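Local coordinates for protein pseudoalteromonas arctica PAMC 21717 (Pseudoalteromonas arctica, PDB 5YL7) that probably hydrolyses peptide bonds in proteins as a cold-active, calcium-binding serine protease of the subtilase family, at residues Pro24-Thr29 against Ala291-Gln296; Ser98-His103 against Thr280-Pro285. All blocks are in the same frame, centred on the assembly; numbering follows the deposited sequence.

Contact 1: Pro24-Thr29 against Ala291-Gln296; sequences PTAWDT and AALIKQ
A26 and L293 make the apolar touch of this contact, the methyl CB of A26 lying 4.2 Å from CD1 of L293. L293 reaches that far because its CD1 branch is stretched out anti to CA (chi2 -175°) and becomes the leading tip of the side chain. The indole of W27 starts off away from the helix and bends back only to a loose 4.6 Å, measured from its CD1 to L293 CD1; its NE1 is bonded to V121 O, and Y123 meets its ring edge-to-face. The two segments belong to the short, weakly bonded helix 23-27 near the N-terminus and the far half of helix 280-297, the long helix that carries the presumed active-site serine of the subtilisin-like fold in its first turn. V335 of helix 331-338 touches both L293 and T29, while A331 packs on A26. At the more open end, Q296 projects nearly straight, with CG anti to its N (chi1 -180°) and CD anti to CA. Its OE1 accepts from the backbone N-H groups of T31 and G32, and weakly from that of S33, which sets the turn of the amide. NE2 stays 4.2 Å from T29 O, too long for a hydrogen bond.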
loop_
_atom_site.group_PDB
_atom_site.type_symbol
_atom_site.label_atom_id
_atom_site.label_comp_id
_atom_site.label_asym_id
_atom_site.label_seq_id
_atom_site.Cartn_x
_atom_site.Cartn_y
_atom_site.Cartn_z
ATOM N N PRO A 24 -14.679 8.835 -7.993
ATOM C CA PRO A 24 -15.259 9.024 -9.343
ATOM C C PRO A 24 -15.014 10.375 -9.938
ATOM O O PRO A 24 -14.649 10.434 -11.180
ATOM C CB PRO A 24 -16.747 8.733 -9.049
ATOM C CG PRO A 24 -16.723 7.654 -7.998
ATOM C CD PRO A 24 -15.590 8.142 -7.076
ATOM N N THR A 25 -15.119 11.451 -9.230
ATOM C CA THR A 25 -14.840 12.729 -9.744
ATOM C C THR A 25 -13.382 12.945 -10.083
ATOM O O THR A 25 -12.956 13.570 -11.059
ATOM C CB THR A 25 -15.338 13.878 -8.764
ATOM O OG1 THR A 25 -16.757 13.728 -8.790
ATOM C CG2 THR A 25 -14.855 15.259 -9.269
ATOM N N ALA A 26 -12.465 12.363 -9.217
ATOM C CA ALA A 26 -11.060 12.447 -9.540
ATOM C C ALA A 26 -10.707 11.818 -10.880
ATOM O O ALA A 26 -9.888 12.378 -11.623
ATOM C CB ALA A 26 -10.256 11.791 -8.403
ATOM N N TRP A 27 -11.297 10.663 -11.117
ATOM C CA TRP A 27 -11.031 9.897 -12.367
ATOM C C TRP A 27 -11.471 10.662 -13.616
ATOM O O TRP A 27 -10.953 10.311 -14.703
ATOM C CB TRP A 27 -11.688 8.576 -12.269
ATOM C CG TRP A 27 -11.034 7.585 -11.271
ATOM C CD1 TRP A 27 -9.707 7.487 -10.950
ATOM C CD2 TRP A 27 -11.697 6.558 -10.591
ATOM N NE1 TRP A 27 -9.543 6.455 -10.116
ATOM C CE2 TRP A 27 -10.718 5.827 -9.857
ATOM C CE3 TRP A 27 -13.040 6.129 -10.478
ATOM C CZ2 TRP A 27 -11.033 4.725 -9.118
ATOM C CZ3 TRP A 27 -13.365 5.101 -9.724
ATOM C CH2 TRP A 27 -12.329 4.383 -8.976
ATOM N N ASP A 28 -12.332 11.678 -13.529
ATOM C CA ASP A 28 -12.609 12.543 -14.699
ATOM C C ASP A 28 -11.380 13.219 -15.173
ATOM O O ASP A 28 -11.354 13.709 -16.343
ATOM C CB ASP A 28 -13.725 13.521 -14.292
ATOM C CG ASP A 28 -15.033 12.857 -14.148
ATOM O OD1 ASP A 28 -15.282 11.790 -14.729
ATOM O OD2 ASP A 28 -15.858 13.388 -13.294
ATOM N N THR A 29 -10.342 13.460 -14.324
ATOM C CA THR A 29 -9.163 14.261 -14.623
ATOM C C THR A 29 -7.879 13.431 -14.610
ATOM O O THR A 29 -6.890 13.706 -15.280
ATOM C CB THR A 29 -9.028 15.413 -13.437
ATOM O OG1 THR A 29 -10.200 16.273 -13.587
ATOM C CG2 THR A 29 -7.891 16.230 -13.634
ATOM N N ALA A 291 -1.521 9.671 -4.498
ATOM C CA ALA A 291 -0.237 10.258 -4.859
ATOM C C ALA A 291 0.082 10.059 -6.338
ATOM O O ALA A 291 0.616 11.004 -6.981
ATOM C CB ALA A 291 0.862 9.645 -3.978
ATOM N N ALA A 292 -0.226 8.918 -6.904
ATOM C CA ALA A 292 -0.080 8.690 -8.322
ATOM C C ALA A 292 -1.004 9.553 -9.123
ATOM O O ALA A 292 -0.560 10.032 -10.225
ATOM C CB ALA A 292 -0.230 7.202 -8.671
ATOM N N LEU A 293 -2.240 9.781 -8.733
ATOM C CA LEU A 293 -3.144 10.693 -9.457
ATOM C C LEU A 293 -2.525 12.057 -9.463
ATOM O O LEU A 293 -2.520 12.761 -10.525
ATOM C CB LEU A 293 -4.529 10.711 -8.866
ATOM C CG LEU A 293 -5.232 9.384 -8.733
ATOM C CD1 LEU A 293 -6.665 9.600 -8.229
ATOM C CD2 LEU A 293 -5.218 8.594 -10.032
ATOM N N ILE A 294 -2.065 12.547 -8.345
ATOM C CA ILE A 294 -1.395 13.828 -8.234
ATOM C C ILE A 294 -0.257 13.887 -9.143
ATOM O O ILE A 294 -0.054 14.959 -9.846
ATOM C CB ILE A 294 -0.951 14.097 -6.742
ATOM C CG1 ILE A 294 -2.138 14.326 -5.870
ATOM C CG2 ILE A 294 0.037 15.224 -6.688
ATOM C CD1 ILE A 294 -1.823 14.143 -4.366
ATOM N N LYS A 295 0.612 12.901 -9.238
ATOM C CA LYS A 295 1.808 12.925 -10.092
ATOM C C LYS A 295 1.411 12.936 -11.560
ATOM O O LYS A 295 2.169 13.566 -12.327
ATOM C CB LYS A 295 2.707 11.733 -9.727
ATOM C CG LYS A 295 4.060 11.770 -10.363
ATOM C CD LYS A 295 4.905 12.895 -9.819
ATOM C CE LYS A 295 6.347 12.774 -10.274
ATOM N NZ LYS A 295 7.211 13.797 -9.837
ATOM N N GLN A 296 0.353 12.324 -11.977
ATOM C CA GLN A 296 -0.101 12.475 -13.379
ATOM C C GLN A 296 -0.455 13.930 -13.639
ATOM O O GLN A 296 -0.056 14.512 -14.651
ATOM C CB GLN A 296 -1.262 11.615 -13.681
ATOM C CG GLN A 296 -1.752 11.759 -15.162
ATOM C CD GLN A 296 -3.061 11.147 -15.401
ATOM O OE1 GLN A 296 -3.603 10.324 -14.676
ATOM N NE2 GLN A 296 -3.621 11.398 -16.569
#

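Contact 2: Ser98-His103 against Thr280-Pro285; sequences SWHGTH and TSMAAP
The H100 ring presents its NE2 edge to S281, whose OG lies in the ring plane at hydrogen-bonding distance, 2.9 Å from H100 NE2. The other nitrogen of that ring, ND1, is hydrogen-bonded to D41 OD1, which holds the ring from the side away from the serine. M282 CE approaches the same ring obliquely, 4.1 Å from H100 NE2, and is also oblique to the second imidazole, 3.7 Å from H103 ND1. The methionine chain is bent at chi2 (64°) and again at chi3, which turns its terminal methyl between the two histidines. Its SD stands 5.0 Å from the centroid of the H103 ring in an oblique sulfur-aromatic contact, and its CG rests 3.8 Å from H103 CE1, the two side chains crossing at about a right angle. NE2 of H103 is hydrogen-bonded outside the contact, with G275 as its strongest polar partner. H100 and H103, three residues apart on one helix, both have CG anti to the backbone N, and both rings reach toward helix 280-297. Just ahead of helix 100-109, S98 OG accepts from H100 N at 3.1 Å in an ST turn. With an alanine in place of H100, S281 OG and D41 would probably be left without the ring that links them, and the methyl of M282 without one of its two aromatic neighbours. A bound peptide lies here, its modified side chain packed on H100 and its backbone on S281. D41, H100 and S281 have the charge-relay geometry of the Ser-His-Asp catalytic triad, consistent with a subtilase active site.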
loop_
_atom_site.group_PDB
_atom_site.type_symbol
_atom_site.label_atom_id
_atom_site.label_comp_id
_atom_site.label_asym_id
_atom_site.label_seq_id
_atom_site.Cartn_x
_atom_site.Cartn_y
_atom_site.Cartn_z
ATOM N N SER A 98 -0.970 -14.880 3.549
ATOM C CA SER A 98 -1.647 -13.591 3.567
ATOM C C SER A 98 -2.070 -13.071 2.217
ATOM O O SER A 98 -3.016 -12.309 2.071
ATOM C CB SER A 98 -0.757 -12.488 4.211
ATOM O OG SER A 98 0.364 -12.203 3.437
ATOM N N TRP A 99 -1.275 -13.404 1.200
ATOM C CA TRP A 99 -1.411 -12.757 -0.142
ATOM C C TRP A 99 -1.523 -11.243 -0.019
ATOM O O TRP A 99 -2.133 -10.566 -0.813
ATOM C CB TRP A 99 -2.542 -13.328 -0.973
ATOM C CG TRP A 99 -2.530 -14.802 -0.939
ATOM C CD1 TRP A 99 -3.480 -15.650 -0.402
ATOM C CD2 TRP A 99 -1.479 -15.658 -1.416
ATOM N NE1 TRP A 99 -3.083 -16.960 -0.522
ATOM C CE2 TRP A 99 -1.860 -17.012 -1.139
ATOM C CE3 TRP A 99 -0.258 -15.469 -2.084
ATOM C CZ2 TRP A 99 -1.007 -18.075 -1.403
ATOM C CZ3 TRP A 99 0.569 -16.505 -2.298
ATOM C CH2 TRP A 99 0.173 -17.837 -1.983
ATOM N N HIS A 100 -0.746 -10.685 0.986
ATOM C CA HIS A 100 -0.956 -9.303 1.353
ATOM C C HIS A 100 -0.578 -8.370 0.216
ATOM O O HIS A 100 -1.301 -7.393 -0.062
ATOM C CB HIS A 100 -0.140 -9.079 2.666
ATOM C CG HIS A 100 -0.331 -7.771 3.282
ATOM N ND1 HIS A 100 0.489 -6.727 3.056
ATOM C CD2 HIS A 100 -1.191 -7.373 4.272
ATOM C CE1 HIS A 100 0.194 -5.761 3.884
ATOM N NE2 HIS A 100 -0.785 -6.107 4.616
ATOM N N GLY A 101 0.556 -8.663 -0.432
ATOM C CA GLY A 101 0.985 -7.815 -1.484
ATOM C C GLY A 101 0.093 -7.808 -2.742
ATOM O O GLY A 101 0.043 -6.810 -3.451
ATOM N N THR A 102 -0.640 -8.889 -2.951
ATOM C CA THR A 102 -1.587 -8.957 -4.076
ATOM C C THR A 102 -2.799 -8.088 -3.797
ATOM O O THR A 102 -3.263 -7.371 -4.653
ATOM C CB THR A 102 -2.018 -10.390 -4.251
ATOM O OG1 THR A 102 -0.869 -11.218 -4.636
ATOM C CG2 THR A 102 -3.078 -10.541 -5.372
ATOM N N HIS A 103 -3.230 -8.072 -2.527
ATOM C CA HIS A 103 -4.341 -7.238 -2.094
ATOM C C HIS A 103 -3.989 -5.776 -2.205
ATOM O O HIS A 103 -4.667 -4.937 -2.818
ATOM C CB HIS A 103 -4.792 -7.691 -0.720
ATOM C CG HIS A 103 -6.119 -7.188 -0.275
ATOM N ND1 HIS A 103 -6.317 -5.912 0.167
ATOM C CD2 HIS A 103 -7.314 -7.813 -0.276
ATOM C CE1 HIS A 103 -7.625 -5.773 0.420
ATOM N NE2 HIS A 103 -8.240 -6.924 0.187
ATOM N N THR A 280 -4.406 -0.605 8.507
ATOM C CA THR A 280 -3.667 0.540 7.944
ATOM C C THR A 280 -2.948 0.097 6.649
ATOM O O THR A 280 -2.750 0.978 5.785
ATOM C CB THR A 280 -2.737 1.222 8.916
ATOM O OG1 THR A 280 -1.785 0.303 9.382
ATOM C CG2 THR A 280 -3.474 1.904 10.035
ATOM N N SER A 281 -2.703 -1.172 6.459
ATOM C CA SER A 281 -2.132 -1.682 5.224
ATOM C C SER A 281 -3.049 -1.485 4.011
ATOM O O SER A 281 -2.558 -1.495 2.918
ATOM C CB SER A 281 -1.957 -3.198 5.313
ATOM O OG SER A 281 -0.809 -3.586 6.027
ATOM N N MET A 282 -4.361 -1.398 4.246
ATOM C CA MET A 282 -5.363 -1.201 3.212
ATOM C C MET A 282 -5.596 0.262 3.000
ATOM O O MET A 282 -5.925 0.699 1.886
ATOM C CB MET A 282 -6.663 -1.911 3.540
ATOM C CG MET A 282 -6.740 -3.443 3.298
ATOM S SD MET A 282 -5.637 -4.448 4.301
ATOM C CE MET A 282 -4.363 -4.809 3.107
ATOM N N ALA A 283 -5.423 1.073 4.049
ATOM C CA ALA A 283 -5.551 2.540 3.922
ATOM C C ALA A 283 -4.400 3.131 3.128
ATOM O O ALA A 283 -4.595 3.980 2.242
ATOM C CB ALA A 283 -5.618 3.127 5.339
ATOM N N ALA A 284 -3.175 2.721 3.420
ATOM C CA ALA A 284 -1.988 3.246 2.712
ATOM C C ALA A 284 -2.073 3.190 1.197
ATOM O O ALA A 284 -1.806 4.232 0.581
ATOM C CB ALA A 284 -0.710 2.598 3.262
ATOM N N PRO A 285 -2.468 2.096 0.599
ATOM C CA PRO A 285 -2.465 2.064 -0.933
ATOM C C PRO A 285 -3.538 2.954 -1.477
ATOM O O PRO A 285 -3.397 3.362 -2.646
ATOM C CB PRO A 285 -2.635 0.598 -1.255
ATOM C CG PRO A 285 -3.247 0.020 0.013
ATOM C CD PRO A 285 -2.554 0.701 1.103
#

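How the contacts relate
Both contacts use helix 280-297, at opposite ends: contact 2 takes its first turns and contact 1 its last. Their centres are about 20 Å apart and their nearest atoms about 7 Å, so they do not touch. Contact 2 is buried, its centre about 5 Å from the centre of the chain, whereas that of contact 1 lies about 17 Å out and is only partly buried. The chemistry follows the place: the inner contact sets one imidazole against a serine hydroxyl and packs a methionine on both imidazoles at the probable catalytic site, burying 191 Å². The outer one buries 124 Å², its close touch being alanine on leucine, with a glutamine bonded mainly to the loop after T29, and joins helix 23-27 to the body of the fold.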